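Long-range contacts in EvdO1 (Micromonospora carbonacea, PDB 4XBZ), which probably acts as an iron- and 2-oxoglutarate-dependent oxygenase of the phytanoyl-CoA dioxygenase family, performing an oxidative cyclization in orthosomycin biosynthesis: residues A[193-198]-A[220-225]; A[156-161]-A[214-219]. All blocks are in the same frame, centred on the assembly; numbering follows the deposited sequence.

Contact 1: A[193-198]-A[220-225]; sequences CVWCIP and WDTTGA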
ATOM      1  N   CYS A 193      -7.620 -26.776   0.327  1.00 32.05           N
ATOM      2  CA  CYS A 193      -6.954 -25.471   0.251  1.00 30.58           C
ATOM      3  C   CYS A 193      -7.798 -24.366   0.886  1.00 33.69           C
ATOM      4  O   CYS A 193      -8.918 -24.619   1.347  1.00 32.31           O
ATOM      5  CB  CYS A 193      -6.635 -25.095  -1.207  1.00 32.10           C
ATOM      6  SG  CYS A 193      -8.087 -24.737  -2.297  1.00 30.93           S
ATOM      7  N   VAL A 194      -7.252 -23.147   0.908  1.00 29.14           N
ATOM      8  CA  VAL A 194      -7.967 -21.979   1.417  1.00 30.18           C
ATOM      9  C   VAL A 194      -8.858 -21.382   0.344  1.00 27.70           C
ATOM     10  O   VAL A 194      -8.476 -21.334  -0.830  1.00 29.37           O
ATOM     11  CB  VAL A 194      -7.006 -20.857   1.902  1.00 32.59           C
ATOM     12  CG1 VAL A 194      -7.782 -19.769   2.619  1.00 28.55           C
ATOM     13  CG2 VAL A 194      -5.931 -21.417   2.801  1.00 34.58           C
ATOM     14  N   TRP A 195     -10.031 -20.905   0.747  1.00 27.04           N
ATOM     15  CA  TRP A 195     -10.906 -20.179  -0.166  1.00 30.42           C
ATOM     16  C   TRP A 195     -11.131 -18.770   0.378  1.00 31.21           C
ATOM     17  O   TRP A 195     -11.094 -18.539   1.581  1.00 26.77           O
ATOM     18  CB  TRP A 195     -12.246 -20.902  -0.358  1.00 27.63           C
ATOM     19  CG  TRP A 195     -12.134 -22.266  -0.994  1.00 30.52           C
ATOM     20  CD1 TRP A 195     -11.671 -23.404  -0.406  1.00 31.66           C
ATOM     21  CD2 TRP A 195     -12.513 -22.634  -2.329  1.00 34.95           C
ATOM     22  NE1 TRP A 195     -11.724 -24.450  -1.287  1.00 33.45           N
ATOM     23  CE2 TRP A 195     -12.233 -24.009  -2.477  1.00 33.58           C
ATOM     24  CE3 TRP A 195     -13.050 -21.936  -3.414  1.00 32.19           C
ATOM     25  CZ2 TRP A 195     -12.476 -24.700  -3.664  1.00 36.67           C
ATOM     26  CZ3 TRP A 195     -13.288 -22.622  -4.594  1.00 40.31           C
ATOM     27  CH2 TRP A 195     -13.007 -23.993  -4.708  1.00 37.28           C
ATOM     28  N   CYS A 196     -11.359 -17.816  -0.502  1.00 29.21           N
ATOM     29  CA  CYS A 196     -11.636 -16.485  -0.003  1.00 34.65           C
ATOM     30  C   CYS A 196     -12.623 -15.757  -0.887  1.00 33.21           C
ATOM     31  O   CYS A 196     -12.810 -16.121  -2.051  1.00 34.48           O
ATOM     32  CB  CYS A 196     -10.344 -15.691   0.119  1.00 33.74           C
ATOM     33  SG  CYS A 196      -9.496 -15.534  -1.420  1.00 48.36           S
ATOM     34  N   ILE A 197     -13.259 -14.734  -0.326  1.00 33.45           N
ATOM     35  CA  ILE A 197     -14.152 -13.893  -1.112  1.00 32.61           C
ATOM     36  C   ILE A 197     -13.442 -12.605  -1.529  1.00 30.53           C
ATOM     37  O   ILE A 197     -13.258 -11.695  -0.714  1.00 29.06           O
ATOM     38  CB  ILE A 197     -15.441 -13.572  -0.344  1.00 32.33           C
ATOM     39  CG1 ILE A 197     -16.166 -14.876   0.000  1.00 32.36           C
ATOM     40  CG2 ILE A 197     -16.336 -12.631  -1.178  1.00 30.88           C
ATOM     41  CD1 ILE A 197     -17.290 -14.726   0.974  1.00 33.92           C
ATOM     42  N   PRO A 198     -13.031 -12.538  -2.802  1.00 32.31           N
ATOM     43  CA  PRO A 198     -12.352 -11.345  -3.335  1.00 31.90           C
ATOM     44  C   PRO A 198     -13.114 -10.060  -3.005  1.00 29.88           C
ATOM     45  O   PRO A 198     -14.342 -10.068  -3.027  1.00 31.85           O
ATOM     46  CB  PRO A 198     -12.332 -11.585  -4.853  1.00 28.55           C
ATOM     47  CG  PRO A 198     -12.520 -13.055  -5.022  1.00 27.75           C
ATOM     48  CD  PRO A 198     -13.329 -13.535  -3.849  1.00 29.78           C
ATOM     49  N   TRP A 220     -20.951 -26.387   3.494  1.00 41.20           N
ATOM     50  CA  TRP A 220     -19.815 -25.830   2.746  1.00 38.72           C
ATOM     51  C   TRP A 220     -20.182 -25.502   1.310  1.00 42.42           C
ATOM     52  O   TRP A 220     -20.623 -26.366   0.557  1.00 42.05           O
ATOM     53  CB  TRP A 220     -18.630 -26.784   2.740  1.00 36.26           C
ATOM     54  CG  TRP A 220     -17.521 -26.328   1.833  1.00 38.19           C
ATOM     55  CD1 TRP A 220     -17.166 -26.874   0.630  1.00 38.50           C
ATOM     56  CD2 TRP A 220     -16.636 -25.217   2.043  1.00 37.45           C
ATOM     57  NE1 TRP A 220     -16.109 -26.184   0.087  1.00 33.07           N
ATOM     58  CE2 TRP A 220     -15.766 -25.160   0.930  1.00 34.02           C
ATOM     59  CE3 TRP A 220     -16.485 -24.272   3.069  1.00 37.79           C
ATOM     60  CZ2 TRP A 220     -14.761 -24.193   0.812  1.00 36.37           C
ATOM     61  CZ3 TRP A 220     -15.484 -23.302   2.946  1.00 32.67           C
ATOM     62  CH2 TRP A 220     -14.638 -23.275   1.826  1.00 31.80           C
ATOM     63  N   ASP A 221     -20.003 -24.240   0.936  1.00 44.66           N
ATOM     64  CA  ASP A 221     -20.373 -23.788  -0.397  1.00 41.68           C
ATOM     65  C   ASP A 221     -19.391 -22.721  -0.892  1.00 42.65           C
ATOM     66  O   ASP A 221     -19.145 -21.731  -0.205  1.00 40.39           O
ATOM     67  CB  ASP A 221     -21.806 -23.254  -0.388  1.00 44.86           C
ATOM     68  CG  ASP A 221     -22.348 -22.998  -1.791  1.00 53.63           C
ATOM     69  OD1 ASP A 221     -22.977 -23.914  -2.375  1.00 51.99           O
ATOM     70  OD2 ASP A 221     -22.135 -21.878  -2.312  1.00 53.74           O
ATOM     71  N   THR A 222     -18.834 -22.935  -2.080  1.00 39.96           N
ATOM     72  CA  THR A 222     -17.773 -22.088  -2.619  1.00 44.17           C
ATOM     73  C   THR A 222     -18.205 -21.011  -3.617  1.00 49.07           C
ATOM     74  O   THR A 222     -17.356 -20.454  -4.314  1.00 48.38           O
ATOM     75  CB  THR A 222     -16.719 -22.932  -3.366  1.00 39.34           C
ATOM     76  OG1 THR A 222     -17.363 -23.656  -4.419  1.00 37.16           O
ATOM     77  CG2 THR A 222     -16.027 -23.897  -2.439  1.00 38.33           C
ATOM     78  N   THR A 223     -19.499 -20.728  -3.729  1.00 49.55           N
ATOM     79  CA  THR A 223     -19.947 -19.852  -4.811  1.00 49.33           C
ATOM     80  C   THR A 223     -19.660 -18.386  -4.470  1.00 46.78           C
ATOM     81  O   THR A 223     -20.040 -17.889  -3.409  1.00 51.39           O
ATOM     82  CB  THR A 223     -21.456 -20.048  -5.137  1.00 50.54           C
ATOM     83  OG1 THR A 223     -22.254 -19.730  -3.990  1.00 54.44           O
ATOM     84  CG2 THR A 223     -21.731 -21.493  -5.562  1.00 50.60           C
ATOM     85  N   GLY A 224     -18.975 -17.703  -5.377  1.00 41.98           N
ATOM     86  CA  GLY A 224     -18.574 -16.332  -5.133  1.00 41.33           C
ATOM     87  C   GLY A 224     -17.229 -16.285  -4.439  1.00 40.54           C
ATOM     88  O   GLY A 224     -16.698 -15.209  -4.195  1.00 31.73           O
ATOM     89  N   ALA A 225     -16.693 -17.461  -4.112  1.00 40.16           N
ATOM     90  CA  ALA A 225     -15.357 -17.587  -3.533  1.00 35.74           C
ATOM     91  C   ALA A 225     -14.347 -18.120  -4.553  1.00 36.16           C
ATOM     92  O   ALA A 225     -14.707 -18.744  -5.541  1.00 38.00           O
ATOM     93  CB  ALA A 225     -15.393 -18.494  -2.310  1.00 38.54           C
TER
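The indole of Trp195 receives two visitors from the 220-225 loop on the same face, one aromatic and one aliphatic, and so illustrates how one flat side chain can meet a loop by packing alone. Trp220 comes edge first: its CZ2 stands 3.4 Å from Trp195 CD1, and the two ring planes meet at 72°, a T-shaped pair in which the six-membered ring of Trp220 points its rim at the five-membered ring of Trp195. Next to it, Thr222 lays its methyl over the benzo half, with CG2 3.5 Å from the centroid of the Trp195 six-membered ring and almost exactly on the ring normal, a clear CH-pi contact. Because OG1 of Thr222 lies between the backbone N and the carbonyl carbon (chi1 58°), CG2 is left anti to the latter, which aims the methyl at the ring. Farther along, Ala225 CA donates a C-H...O contact to Cys196 O at 3.3 Å, where a type II turn from Thr222 to Ala225, closed by Ala225 N to Thr222 O at 3.1 Å, delivers the chain. Replacing Trp195 with an alanine would probably leave the Trp220 edge and the Thr222 methyl without the surface they share. Beyond the turn the chain enters strand 226-228, which bonds to strand 194-196 on one side, while strand 244-246 flanks the latter on the other.

Contact 2: A[156-161]-A[214-219]; sequences RLAWHR and QLNASE. With NI (nickel (II) ion), chain I.
This is a polar strand-to-helix contact at the surface of the fold, where the outermost strand 157-160 of the four-stranded sheet is clasped by the C-terminal end of helix 205-217. Asn216 shows how a side-chain amide can stand in for a neighbouring strand: Trp159 N donates to Asn216 OD1 at 2.9 Å, on a lone pair in the carbonyl plane, and Asn216 ND2 returns a bond to Trp159 O at 3.2 Å, nearly straight at 166°. Both ends of the amide are thereby engaged, its oxygen and its nitrogen, which fixes its flip. Arg156 grips the helix end itself. Its side chain, fully extended with CG anti to the backbone N (chi1 174°), carries the guanidinium to two carbonyls: NH1 meets Ser218 O at 2.8 Å, within the guanidinium plane, while NH2 reaches Leu215 O at 2.8 Å from above that carbonyl's plane. Ser218 N approaches Leu215 O from the opposite face, so this oxygen accepts two bonds. A positive charge at this helix end would be expected to suit the dipole. Apart from these two polar grips, Leu215 sets CD1 squarely over the five-membered ring of Trp159, 3.6 Å from its centroid. Next along the strand, His160 binds the nickel ion through NE2, and its ND1 donates to Ala158 O at 2.9 Å, a bond that would limit rotation of the ring. Asp162 and His244 complete the protein's share of the metal site, the two-histidine, one-carboxylate facial triad of double-stranded beta-helix oxygenases.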
ATOM      1  N   ARG A 156     -14.021 -28.283   9.493  1.00 38.56           N
ATOM      2  CA  ARG A 156     -14.232 -27.110   8.655  1.00 36.69           C
ATOM      3  C   ARG A 156     -13.673 -25.804   9.270  1.00 37.13           C
ATOM      4  O   ARG A 156     -13.817 -25.556  10.477  1.00 32.27           O
ATOM      5  CB  ARG A 156     -15.728 -26.982   8.382  1.00 34.92           C
ATOM      6  CG  ARG A 156     -16.145 -25.740   7.656  1.00 39.97           C
ATOM      7  CD  ARG A 156     -17.653 -25.679   7.592  1.00 41.05           C
ATOM      8  NE  ARG A 156     -18.104 -24.505   6.863  1.00 40.37           N
ATOM      9  CZ  ARG A 156     -19.376 -24.215   6.634  1.00 46.37           C
ATOM     10  NH1 ARG A 156     -20.329 -25.024   7.087  1.00 47.88           N
ATOM     11  NH2 ARG A 156     -19.693 -23.119   5.946  1.00 46.99           N
ATOM     12  N   LEU A 157     -13.000 -25.002   8.444  1.00 32.09           N
ATOM     13  CA  LEU A 157     -12.561 -23.650   8.841  1.00 31.74           C
ATOM     14  C   LEU A 157     -13.656 -22.660   8.476  1.00 28.02           C
ATOM     15  O   LEU A 157     -13.885 -22.380   7.299  1.00 32.24           O
ATOM     16  CB  LEU A 157     -11.240 -23.251   8.160  1.00 29.97           C
ATOM     17  CG  LEU A 157     -10.484 -22.015   8.685  1.00 37.81           C
ATOM     18  CD1 LEU A 157      -9.960 -22.254  10.106  1.00 38.69           C
ATOM     19  CD2 LEU A 157      -9.334 -21.557   7.749  1.00 33.81           C
ATOM     20  N   ALA A 158     -14.360 -22.171   9.487  1.00 29.27           N
ATOM     21  CA  ALA A 158     -15.465 -21.251   9.284  1.00 30.98           C
ATOM     22  C   ALA A 158     -14.960 -19.958   8.655  1.00 34.97           C
ATOM     23  O   ALA A 158     -13.819 -19.546   8.904  1.00 33.40           O
ATOM     24  CB  ALA A 158     -16.171 -20.963  10.605  1.00 31.45           C
ATOM     25  N   TRP A 159     -15.811 -19.346   7.831  1.00 26.97           N
ATOM     26  CA  TRP A 159     -15.534 -18.053   7.226  1.00 31.46           C
ATOM     27  C   TRP A 159     -15.314 -16.949   8.264  1.00 32.99           C
ATOM     28  O   TRP A 159     -16.145 -16.717   9.154  1.00 30.10           O
ATOM     29  CB  TRP A 159     -16.668 -17.654   6.299  1.00 28.09           C
ATOM     30  CG  TRP A 159     -16.885 -18.598   5.173  1.00 33.50           C
ATOM     31  CD1 TRP A 159     -17.781 -19.627   5.127  1.00 32.09           C
ATOM     32  CD2 TRP A 159     -16.199 -18.604   3.917  1.00 32.43           C
ATOM     33  NE1 TRP A 159     -17.697 -20.266   3.921  1.00 34.02           N
ATOM     34  CE2 TRP A 159     -16.736 -19.659   3.157  1.00 33.99           C
ATOM     35  CE3 TRP A 159     -15.185 -17.817   3.361  1.00 31.04           C
ATOM     36  CZ2 TRP A 159     -16.297 -19.951   1.865  1.00 29.82           C
ATOM     37  CZ3 TRP A 159     -14.748 -18.107   2.076  1.00 34.40           C
ATOM     38  CH2 TRP A 159     -15.308 -19.167   1.344  1.00 34.36           C
ATOM     39  N   HIS A 160     -14.196 -16.248   8.130  1.00 31.95           N
ATOM     40  CA  HIS A 160     -13.832 -15.259   9.123  1.00 31.14           C
ATOM     41  C   HIS A 160     -12.875 -14.238   8.539  1.00 29.70           C
ATOM     42  O   HIS A 160     -12.199 -14.494   7.542  1.00 31.55           O
ATOM     43  CB  HIS A 160     -13.185 -15.945  10.331  1.00 27.60           C
ATOM     44  CG  HIS A 160     -11.847 -16.545  10.022  1.00 36.06           C
ATOM     45  ND1 HIS A 160     -11.696 -17.653   9.216  1.00 34.31           N
ATOM     46  CD2 HIS A 160     -10.594 -16.170  10.381  1.00 38.16           C
ATOM     47  CE1 HIS A 160     -10.410 -17.947   9.105  1.00 35.77           C
ATOM     48  NE2 HIS A 160      -9.721 -17.059   9.802  1.00 37.57           N
ATOM     49  N   ARG A 161     -12.837 -13.072   9.169  1.00 34.20           N
ATOM     50  CA  ARG A 161     -11.731 -12.142   9.025  1.00 31.68           C
ATOM     51  C   ARG A 161     -10.715 -12.437  10.116  1.00 34.02           C
ATOM     52  O   ARG A 161     -11.070 -12.959  11.172  1.00 36.28           O
ATOM     53  CB  ARG A 161     -12.208 -10.700   9.136  1.00 32.70           C
ATOM     54  CG  ARG A 161     -12.812 -10.117   7.881  1.00 30.97           C
ATOM     55  CD  ARG A 161     -13.149  -8.638   8.118  1.00 27.24           C
ATOM     56  NE  ARG A 161     -13.452  -7.952   6.868  1.00 28.15           N
ATOM     57  CZ  ARG A 161     -14.110  -6.798   6.787  1.00 32.01           C
ATOM     58  NH1 ARG A 161     -14.541  -6.195   7.891  1.00 27.41           N
ATOM     59  NH2 ARG A 161     -14.331  -6.242   5.597  1.00 28.37           N
ATOM     60  N   GLN A 214     -24.470 -16.376   7.334  1.00 37.96           N
ATOM     61  CA  GLN A 214     -25.221 -17.196   6.391  1.00 41.54           C
ATOM     62  C   GLN A 214     -24.369 -18.369   5.916  1.00 40.16           C
ATOM     63  O   GLN A 214     -24.806 -19.514   5.959  1.00 45.59           O
ATOM     64  CB  GLN A 214     -25.701 -16.382   5.181  1.00 48.61           C
ATOM     65  CG  GLN A 214     -25.782 -17.212   3.888  1.00 47.30           C
ATOM     66  CD  GLN A 214     -26.092 -16.393   2.639  1.00 64.09           C
ATOM     67  OE1 GLN A 214     -26.642 -15.286   2.713  1.00 66.68           O
ATOM     68  NE2 GLN A 214     -25.718 -16.934   1.478  1.00 60.35           N
ATOM     69  N   LEU A 215     -23.151 -18.081   5.472  1.00 37.61           N
ATOM     70  CA  LEU A 215     -22.263 -19.121   4.975  1.00 40.24           C
ATOM     71  C   LEU A 215     -21.959 -20.195   6.033  1.00 39.82           C
ATOM     72  O   LEU A 215     -21.933 -21.388   5.728  1.00 37.94           O
ATOM     73  CB  LEU A 215     -20.956 -18.510   4.477  1.00 37.42           C
ATOM     74  CG  LEU A 215     -20.968 -17.727   3.165  1.00 39.11           C
ATOM     75  CD1 LEU A 215     -19.605 -17.100   2.933  1.00 35.66           C
ATOM     76  CD2 LEU A 215     -21.378 -18.616   1.984  1.00 39.33           C
ATOM     77  N   ASN A 216     -21.729 -19.773   7.272  1.00 36.53           N
ATOM     78  CA  ASN A 216     -21.309 -20.715   8.308  1.00 44.11           C
ATOM     79  C   ASN A 216     -22.456 -21.577   8.863  1.00 44.77           C
ATOM     80  O   ASN A 216     -22.240 -22.721   9.253  1.00 46.69           O
ATOM     81  CB  ASN A 216     -20.606 -19.958   9.435  1.00 39.10           C
ATOM     82  CG  ASN A 216     -19.246 -19.432   9.005  1.00 40.71           C
ATOM     83  OD1 ASN A 216     -18.598 -20.004   8.124  1.00 35.48           O
ATOM     84  ND2 ASN A 216     -18.818 -18.330   9.606  1.00 35.56           N
ATOM     85  N   ALA A 217     -23.675 -21.046   8.867  1.00 44.06           N
ATOM     86  CA  ALA A 217     -24.828 -21.834   9.286  1.00 47.64           C
ATOM     87  C   ALA A 217     -25.288 -22.781   8.170  1.00 46.47           C
ATOM     88  O   ALA A 217     -26.173 -23.606   8.371  1.00 47.01           O
ATOM     89  CB  ALA A 217     -25.970 -20.920   9.724  1.00 44.40           C
ATOM     90  N   SER A 218     -24.675 -22.667   7.000  1.00 46.12           N
ATOM     91  CA  SER A 218     -25.035 -23.521   5.875  1.00 44.60           C
ATOM     92  C   SER A 218     -23.927 -24.505   5.560  1.00 44.49           C
ATOM     93  O   SER A 218     -22.805 -24.357   6.040  1.00 46.27           O
ATOM     94  CB  SER A 218     -25.336 -22.677   4.641  1.00 48.34           C
ATOM     95  OG  SER A 218     -25.921 -21.444   5.015  1.00 52.55           O
ATOM     96  N   GLU A 219     -24.248 -25.509   4.750  1.00 45.24           N
ATOM     97  CA  GLU A 219     -23.270 -26.484   4.279  1.00 42.75           C
ATOM     98  C   GLU A 219     -22.152 -25.799   3.494  1.00 43.36           C
ATOM     99  O   GLU A 219     -22.386 -24.744   2.903  1.00 43.45           O
ATOM    100  CB  GLU A 219     -23.962 -27.525   3.402  1.00 53.57           C
ATOM    101  CG  GLU A 219     -25.144 -28.207   4.074  1.00 53.60           C
ATOM    102  CD  GLU A 219     -24.712 -29.195   5.143  1.00 55.88           C
ATOM    103  OE1 GLU A 219     -23.532 -29.626   5.117  1.00 52.53           O
ATOM    104  OE2 GLU A 219     -25.553 -29.536   6.010  1.00 61.56           O
TER
HETATM  105 NI    NI I 401      -7.428 -16.822   9.015  1.00 49.52          NI

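How the contacts relate
Both contacts lie toward the surface and draw on the same four-stranded sheet, but they illustrate different ways of fastening a chain to it. Contact 1 works on inner strand 194-196 and is chiefly apolar, built from one ring face, a ring edge and a methyl, with a turn alongside; contact 2 works on the edge strand 157-160, where backbone groups are available, and is chiefly hydrogen bonding. The segments 214-219 and 220-225 are consecutive, so the helix end serves contact 2 and the following loop contact 1. Trp159 joins the two: its ring packs nearly parallel to Trp220, CZ2 lying 3.6 Å from Trp220 CZ3, and its CH2 touches Ala225 CB. Only contact 2 includes a metal ligand.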